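Local atomic coordinates of reducing-end xylose-releasing exo-oligoxylanase Rex8A (Paenibacillus barcinonensis, PDB entry 6SUD), a protein that hydrolyses short xylooligosaccharides, linear or branched, from their reducing ends, releasing xylose during the breakdown of xylan. Residues Trp92-His101 / Phe110-Arg120. The protein carries 1 engineered substitution. Numbering follows the deposited sequence.
Sequences WNYAYTYMQH and FAWHCKPDGTR
The CA of a glycine sits over the face of an aromatic ring where helix 85-99 meets a beta hairpin: Gly118 CA lies over one face of Tyr98, 3.7 Å from CG, a CH-pi contact. Gly118 closes the type I turn Lys115-Gly118 between strands 113-114 and 120-122 of a small antiparallel sheet in this family 8 glycosidase. A side chain there would run into Tyr98 CD1, and at its positive phi of 102° a CB would also press on the carbonyl O of Asp117. Asp117 suits the turn because its OD1 accepts from Thr119 N, an Asx turn, and from Thr119 OG1.

Tyr94 reaches the same turn from the helix. With CG anti to the backbone N (chi1 -176°), its ring extends to the hairpin, and OH donates to Pro116 O at 2.8 Å, from above the carbonyl plane. Cys114 SG lies at the ring's edge, small enough to fit between Tyr94 and Met99 CG. A phenylalanine here would probably keep much of the ring packing but leave Pro116 O without this donor, holding the turn less firmly to the helix.

Farther along the chain, Met99 O accepts from Ala111 N in a nearly straight bond (2.9 Å, 171°). Phe110 fills the apolar corner beside it: Gln100 CG lies over its face, while Trp92 CZ3 meets Phe110 CZ rim to rim at 3.6 Å. Gln100 suits this place because its aliphatic part can lie on the ring while its NE2 is hydrogen-bonded to Asp108 O. Two residues beyond Phe110, Trp112 points away from the helix and touches a bound xylose. Just past the turn, Arg120, extended from CG to NE, slides its guanidinium between the His101 ring and Tyr98 O, one on each face, with NH2 3.0 Å from Gln100 O at its edge.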
ATOM      1  N   TRP A  92       8.030   7.856  11.928  1.00  7.83           N
ATOM      2  CA  TRP A  92       9.324   7.183  11.637  1.00  8.05           C
ATOM      3  C   TRP A  92      10.073   6.921  12.949  1.00  8.44           C
ATOM      4  O   TRP A  92      10.626   5.803  13.126  1.00  8.00           O
ATOM      5  CB  TRP A  92      10.171   7.968  10.636  1.00  7.97           C
ATOM      6  CG  TRP A  92      11.531   7.372  10.433  1.00  8.07           C
ATOM      7  CD1 TRP A  92      12.732   8.001  10.590  1.00  8.14           C
ATOM      8  CD2 TRP A  92      11.839   6.004  10.103  1.00  7.96           C
ATOM      9  NE1 TRP A  92      13.761   7.133  10.345  1.00  8.22           N
ATOM     10  CE2 TRP A  92      13.249   5.897  10.057  1.00  8.19           C
ATOM     11  CE3 TRP A  92      11.067   4.859   9.846  1.00  8.08           C
ATOM     12  CZ2 TRP A  92      13.901   4.702   9.750  1.00  8.36           C
ATOM     13  CZ3 TRP A  92      11.708   3.679   9.546  1.00  8.21           C
ATOM     14  CH2 TRP A  92      13.107   3.605   9.501  1.00  8.17           C
ATOM     15  N   ASN A  93      10.105   7.907  13.840  1.00  8.80           N
ATOM     16  CA  ASN A  93      10.841   7.799  15.123  1.00  9.27           C
ATOM     17  C   ASN A  93      10.252   6.646  15.936  1.00  9.32           C
ATOM     18  O   ASN A  93      11.045   5.849  16.483  1.00  8.90           O
ATOM     19  CB  ASN A  93      10.853   9.122  15.887  1.00  9.67           C
ATOM     20  CG  ASN A  93      11.906   9.136  16.971  1.00 10.22           C
ATOM     21  OD1 ASN A  93      12.877   8.368  16.925  1.00 11.43           O
ATOM     22  ND2 ASN A  93      11.729  10.013  17.939  1.00 10.45           N
ATOM     23  N   TYR A  94       8.915   6.553  16.010  1.00  9.24           N
ATOM     24  CA  TYR A  94       8.208   5.422  16.664  1.00  9.60           C
ATOM     25  C   TYR A  94       8.669   4.087  16.041  1.00  9.29           C
ATOM     26  O   TYR A  94       9.091   3.205  16.807  1.00  9.45           O
ATOM     27  CB  TYR A  94       6.692   5.636  16.613  1.00  9.62           C
ATOM     28  CG  TYR A  94       5.882   4.597  17.342  1.00 10.38           C
ATOM     29  CD1 TYR A  94       5.680   3.332  16.812  1.00 10.48           C
ATOM     30  CD2 TYR A  94       5.310   4.878  18.573  1.00 10.59           C
ATOM     31  CE1 TYR A  94       4.932   2.379  17.487  1.00 11.15           C
ATOM     32  CE2 TYR A  94       4.548   3.943  19.254  1.00 10.93           C
ATOM     33  CZ  TYR A  94       4.357   2.687  18.709  1.00 11.20           C
ATOM     34  OH  TYR A  94       3.614   1.771  19.399  1.00 12.05           O
ATOM     35  N   ALA A  95       8.588   3.927  14.715  1.00  9.31           N
ATOM     36  CA  ALA A  95       8.969   2.684  13.997  1.00  9.43           C
ATOM     37  C   ALA A  95      10.443   2.361  14.292  1.00  9.97           C
ATOM     38  O   ALA A  95      10.763   1.206  14.609  1.00  9.14           O
ATOM     39  CB  ALA A  95       8.738   2.818  12.503  1.00  9.18           C
ATOM     40  N   TYR A  96      11.306   3.368  14.174  1.00 11.07           N
ATOM     41  CA  TYR A  96      12.777   3.242  14.364  1.00 11.75           C
ATOM     42  C   TYR A  96      13.062   2.773  15.800  1.00 11.95           C
ATOM     43  O   TYR A  96      13.848   1.818  16.007  1.00 11.21           O
ATOM     44  CB  TYR A  96      13.471   4.569  14.051  1.00 12.64           C
ATOM     45  CG  TYR A  96      14.910   4.624  14.491  1.00 14.03           C
ATOM     46  CD1 TYR A  96      15.902   3.984  13.765  1.00 15.02           C
ATOM     47  CD2 TYR A  96      15.277   5.295  15.648  1.00 14.94           C
ATOM     48  CE1 TYR A  96      17.225   4.021  14.171  1.00 16.15           C
ATOM     49  CE2 TYR A  96      16.599   5.349  16.060  1.00 16.23           C
ATOM     50  CZ  TYR A  96      17.577   4.715  15.315  1.00 16.40           C
ATOM     51  OH  TYR A  96      18.881   4.747  15.724  1.00 18.65           O
ATOM     52  N   THR A  97      12.415   3.416  16.772  1.00 12.11           N
ATOM     53  CA  THR A  97      12.663   3.226  18.229  1.00 12.58           C
ATOM     54  C   THR A  97      12.084   1.889  18.721  1.00 12.60           C
ATOM     55  O   THR A  97      12.789   1.192  19.476  1.00 13.15           O
ATOM     56  CB  THR A  97      12.108   4.418  19.021  1.00 12.48           C
ATOM     57  OG1 THR A  97      12.840   5.581  18.622  1.00 12.65           O
ATOM     58  CG2 THR A  97      12.216   4.238  20.518  1.00 12.95           C
ATOM     59  N   TYR A  98      10.852   1.530  18.345  1.00 12.95           N
ATOM     60  CA  TYR A  98      10.119   0.385  18.950  1.00 13.00           C
ATOM     61  C   TYR A  98      10.107  -0.863  18.060  1.00 12.96           C
ATOM     62  O   TYR A  98      10.085  -1.976  18.619  1.00 12.70           O
ATOM     63  CB  TYR A  98       8.698   0.800  19.318  1.00 14.08           C
ATOM     64  CG  TYR A  98       8.634   1.841  20.403  1.00 14.85           C
ATOM     65  CD1 TYR A  98       9.288   1.661  21.613  1.00 15.65           C
ATOM     66  CD2 TYR A  98       7.901   3.003  20.223  1.00 15.53           C
ATOM     67  CE1 TYR A  98       9.215   2.613  22.616  1.00 16.22           C
ATOM     68  CE2 TYR A  98       7.817   3.960  21.216  1.00 16.24           C
ATOM     69  CZ  TYR A  98       8.473   3.764  22.417  1.00 16.90           C
ATOM     70  OH  TYR A  98       8.388   4.724  23.383  1.00 17.41           O
ATOM     71  N   MET A  99      10.112  -0.706  16.735  1.00 12.45           N
ATOM     72  CA  MET A  99       9.727  -1.814  15.821  1.00 11.94           C
ATOM     73  C   MET A  99      10.938  -2.404  15.091  1.00 11.61           C
ATOM     74  O   MET A  99      10.925  -3.638  14.891  1.00 11.02           O
ATOM     75  CB  MET A  99       8.669  -1.341  14.825  1.00 12.30           C
ATOM     76  CG  MET A  99       7.410  -0.863  15.537  1.00 12.43           C
ATOM     77  SD  MET A  99       6.171  -0.293  14.374  1.00 14.74           S
ATOM     78  CE  MET A  99       5.192  -1.780  14.167  1.00 14.39           C
ATOM     79  N   GLN A 100      11.928  -1.593  14.705  1.00 11.37           N
ATOM     80  CA  GLN A 100      13.066  -2.076  13.871  1.00 11.81           C
ATOM     81  C   GLN A 100      14.004  -2.913  14.747  1.00 12.21           C
ATOM     82  O   GLN A 100      14.433  -2.427  15.799  1.00 11.69           O
ATOM     83  CB  GLN A 100      13.852  -0.941  13.212  1.00 11.60           C
ATOM     84  CG  GLN A 100      14.816  -1.429  12.130  1.00 11.48           C
ATOM     85  CD  GLN A 100      15.483  -0.305  11.374  1.00 11.75           C
ATOM     86  OE1 GLN A 100      15.817   0.741  11.941  1.00 11.67           O
ATOM     87  NE2 GLN A 100      15.683  -0.522  10.081  1.00 11.44           N
ATOM     88  N   HIS A 101      14.320  -4.124  14.292  1.00 13.04           N
ATOM     89  CA  HIS A 101      15.267  -5.064  14.947  1.00 13.59           C
ATOM     90  C   HIS A 101      16.712  -4.584  14.765  1.00 14.18           C
ATOM     91  O   HIS A 101      17.088  -4.236  13.631  1.00 12.76           O
ATOM     92  CB  HIS A 101      15.091  -6.467  14.372  1.00 13.82           C
ATOM     93  CG  HIS A 101      13.795  -7.111  14.718  1.00 14.12           C
ATOM     94  ND1 HIS A 101      13.519  -7.580  15.991  1.00 14.79           N
ATOM     95  CD2 HIS A 101      12.710  -7.394  13.963  1.00 14.40           C
ATOM     96  CE1 HIS A 101      12.317  -8.121  16.004  1.00 14.84           C
ATOM     97  NE2 HIS A 101      11.796  -8.021  14.772  1.00 14.27           N
ATOM     98  N   PHE A 110      11.288  -4.771  10.554  1.00 10.00           N
ATOM     99  CA  PHE A 110      10.365  -4.201  11.573  1.00  9.87           C
ATOM    100  C   PHE A 110       9.432  -5.307  12.058  1.00 10.03           C
ATOM    101  O   PHE A 110       8.925  -6.065  11.216  1.00  9.84           O
ATOM    102  CB  PHE A 110       9.560  -3.044  10.985  1.00  9.83           C
ATOM    103  CG  PHE A 110      10.425  -1.920  10.476  1.00  9.58           C
ATOM    104  CD1 PHE A 110      11.045  -2.009   9.239  1.00  9.77           C
ATOM    105  CD2 PHE A 110      10.661  -0.804  11.264  1.00  9.83           C
ATOM    106  CE1 PHE A 110      11.865  -0.984   8.783  1.00  9.82           C
ATOM    107  CE2 PHE A 110      11.471   0.222  10.807  1.00  9.77           C
ATOM    108  CZ  PHE A 110      12.066   0.129   9.563  1.00  9.87           C
ATOM    109  N   ALA A 111       9.281  -5.433  13.370  1.00 10.13           N
ATOM    110  CA  ALA A 111       8.300  -6.341  14.007  1.00 10.72           C
ATOM    111  C   ALA A 111       6.915  -5.940  13.488  1.00 11.15           C
ATOM    112  O   ALA A 111       6.644  -4.734  13.425  1.00 10.89           O
ATOM    113  CB  ALA A 111       8.407  -6.235  15.511  1.00 10.99           C
ATOM    114  N   TRP A 112       6.116  -6.884  13.000  1.00 11.67           N
ATOM    115  CA  TRP A 112       4.948  -6.510  12.162  1.00 11.57           C
ATOM    116  C   TRP A 112       3.903  -5.798  13.030  1.00 12.33           C
ATOM    117  O   TRP A 112       3.112  -5.033  12.478  1.00 12.00           O
ATOM    118  CB  TRP A 112       4.358  -7.696  11.397  1.00 11.97           C
ATOM    119  CG  TRP A 112       3.528  -8.671  12.176  1.00 12.23           C
ATOM    120  CD1 TRP A 112       3.975  -9.791  12.812  1.00 12.70           C
ATOM    121  CD2 TRP A 112       2.093  -8.679  12.329  1.00 11.87           C
ATOM    122  NE1 TRP A 112       2.932 -10.479  13.365  1.00 13.01           N
ATOM    123  CE2 TRP A 112       1.764  -9.818  13.092  1.00 12.44           C
ATOM    124  CE3 TRP A 112       1.065  -7.824  11.923  1.00 11.97           C
ATOM    125  CZ2 TRP A 112       0.452 -10.131  13.448  1.00 12.03           C
ATOM    126  CZ3 TRP A 112      -0.231  -8.130  12.271  1.00 11.97           C
ATOM    127  CH2 TRP A 112      -0.529  -9.277  13.009  1.00 12.03           C
ATOM    128  N   HIS A 113       3.878  -6.029  14.340  1.00 13.00           N
ATOM    129  CA  HIS A 113       2.896  -5.329  15.203  1.00 13.61           C
ATOM    130  C   HIS A 113       3.419  -5.209  16.629  1.00 13.46           C
ATOM    131  O   HIS A 113       4.242  -6.029  17.042  1.00 13.93           O
ATOM    132  CB  HIS A 113       1.499  -5.966  15.078  1.00 15.46           C
ATOM    133  CG  HIS A 113       1.272  -7.211  15.868  1.00 16.46           C
ATOM    134  ND1 HIS A 113       0.058  -7.490  16.475  1.00 18.44           N
ATOM    135  CD2 HIS A 113       2.063  -8.274  16.119  1.00 17.32           C
ATOM    136  CE1 HIS A 113       0.136  -8.647  17.102  1.00 18.42           C
ATOM    137  NE2 HIS A 113       1.342  -9.162  16.869  1.00 18.39           N
ATOM    138  N   CYS A 114       2.937  -4.198  17.338  1.00 12.85           N
ATOM    139  CA  CYS A 114       3.288  -3.937  18.752  1.00 12.95           C
ATOM    140  C   CYS A 114       2.081  -3.318  19.448  1.00 13.03           C
ATOM    141  O   CYS A 114       1.132  -2.879  18.761  1.00 10.92           O
ATOM    142  CB  CYS A 114       4.521  -3.043  18.870  1.00 13.38           C
ATOM    143  SG  CYS A 114       4.336  -1.390  18.151  1.00 13.94           S
ATOM    144  N   LYS A 115       2.114  -3.307  20.775  1.00 13.57           N
ATOM    145  CA  LYS A 115       1.104  -2.572  21.569  1.00 15.02           C
ATOM    146  C   LYS A 115       1.315  -1.088  21.314  1.00 14.64           C
ATOM    147  O   LYS A 115       2.420  -0.679  20.982  1.00 13.35           O
ATOM    148  CB  LYS A 115       1.266  -2.876  23.055  1.00 16.67           C
ATOM    149  CG  LYS A 115       1.025  -4.326  23.433  1.00 18.83           C
ATOM    150  CD  LYS A 115       1.231  -4.564  24.903  1.00 20.80           C
ATOM    151  CE  LYS A 115       0.124  -3.974  25.742  1.00 22.66           C
ATOM    152  NZ  LYS A 115       0.401  -4.149  27.185  1.00 24.17           N
ATOM    153  N   PRO A 116       0.280  -0.233  21.466  1.00 14.84           N
ATOM    154  CA  PRO A 116       0.466   1.211  21.300  1.00 15.98           C
ATOM    155  C   PRO A 116       1.613   1.812  22.135  1.00 17.40           C
ATOM    156  O   PRO A 116       2.214   2.771  21.671  1.00 17.68           O
ATOM    157  CB  PRO A 116      -0.906   1.788  21.687  1.00 15.35           C
ATOM    158  CG  PRO A 116      -1.881   0.657  21.433  1.00 15.33           C
ATOM    159  CD  PRO A 116      -1.117  -0.607  21.762  1.00 15.33           C
ATOM    160  N   ASP A 117       1.942   1.213  23.289  1.00 18.11           N
ATOM    161  CA  ASP A 117       3.041   1.663  24.192  1.00 19.77           C
ATOM    162  C   ASP A 117       4.414   1.239  23.643  1.00 19.63           C
ATOM    163  O   ASP A 117       5.432   1.673  24.216  1.00 21.07           O
ATOM    164  CB  ASP A 117       2.810   1.176  25.629  1.00 21.53           C
ATOM    165  CG  ASP A 117       3.236  -0.255  25.929  1.00 23.71           C
ATOM    166  OD1 ASP A 117       3.456  -1.033  24.976  1.00 24.35           O
ATOM    167  OD2 ASP A 117       3.342  -0.582  27.134  1.00 25.34           O
ATOM    168  N   GLY A 118       4.460   0.432  22.578  1.00 19.32           N
ATOM    169  CA  GLY A 118       5.714   0.059  21.892  1.00 19.27           C
ATOM    170  C   GLY A 118       6.210  -1.335  22.244  1.00 19.93           C
ATOM    171  O   GLY A 118       7.217  -1.752  21.644  1.00 20.61           O
ATOM    172  N   THR A 119       5.545  -2.036  23.170  1.00 20.69           N
ATOM    173  CA  THR A 119       5.843  -3.451  23.529  1.00 21.72           C
ATOM    174  C   THR A 119       5.628  -4.336  22.299  1.00 21.99           C
ATOM    175  O   THR A 119       4.478  -4.420  21.846  1.00 19.99           O
ATOM    176  CB  THR A 119       4.954  -3.963  24.672  1.00 22.81           C
ATOM    177  OG1 THR A 119       4.993  -3.045  25.765  1.00 24.50           O
ATOM    178  CG2 THR A 119       5.362  -5.336  25.160  1.00 23.34           C
ATOM    179  N   ARG A 120       6.678  -4.996  21.796  1.00 23.16           N
ATOM    180  CA  ARG A 120       6.568  -5.869  20.600  1.00 25.28           C
ATOM    181  C   ARG A 120       5.702  -7.081  20.972  1.00 25.20           C
ATOM    182  O   ARG A 120       5.855  -7.594  22.098  1.00 27.80           O
ATOM    183  CB  ARG A 120       7.943  -6.323  20.092  1.00 25.91           C
ATOM    184  CG  ARG A 120       8.764  -5.259  19.378  1.00 26.51           C
ATOM    185  CD  ARG A 120      10.027  -5.908  18.831  1.00 27.31           C
ATOM    186  NE  ARG A 120      10.959  -5.004  18.171  1.00 27.68           N
ATOM    187  CZ  ARG A 120      12.091  -4.548  18.702  1.00 29.35           C
ATOM    188  NH1 ARG A 120      12.467  -4.922  19.914  1.00 31.33           N
ATOM    189  NH2 ARG A 120      12.868  -3.729  18.012  1.00 30.67           N
TER
HETATM  190  O   HOH W   1       9.737  -2.031  21.476  1.00 15.98           O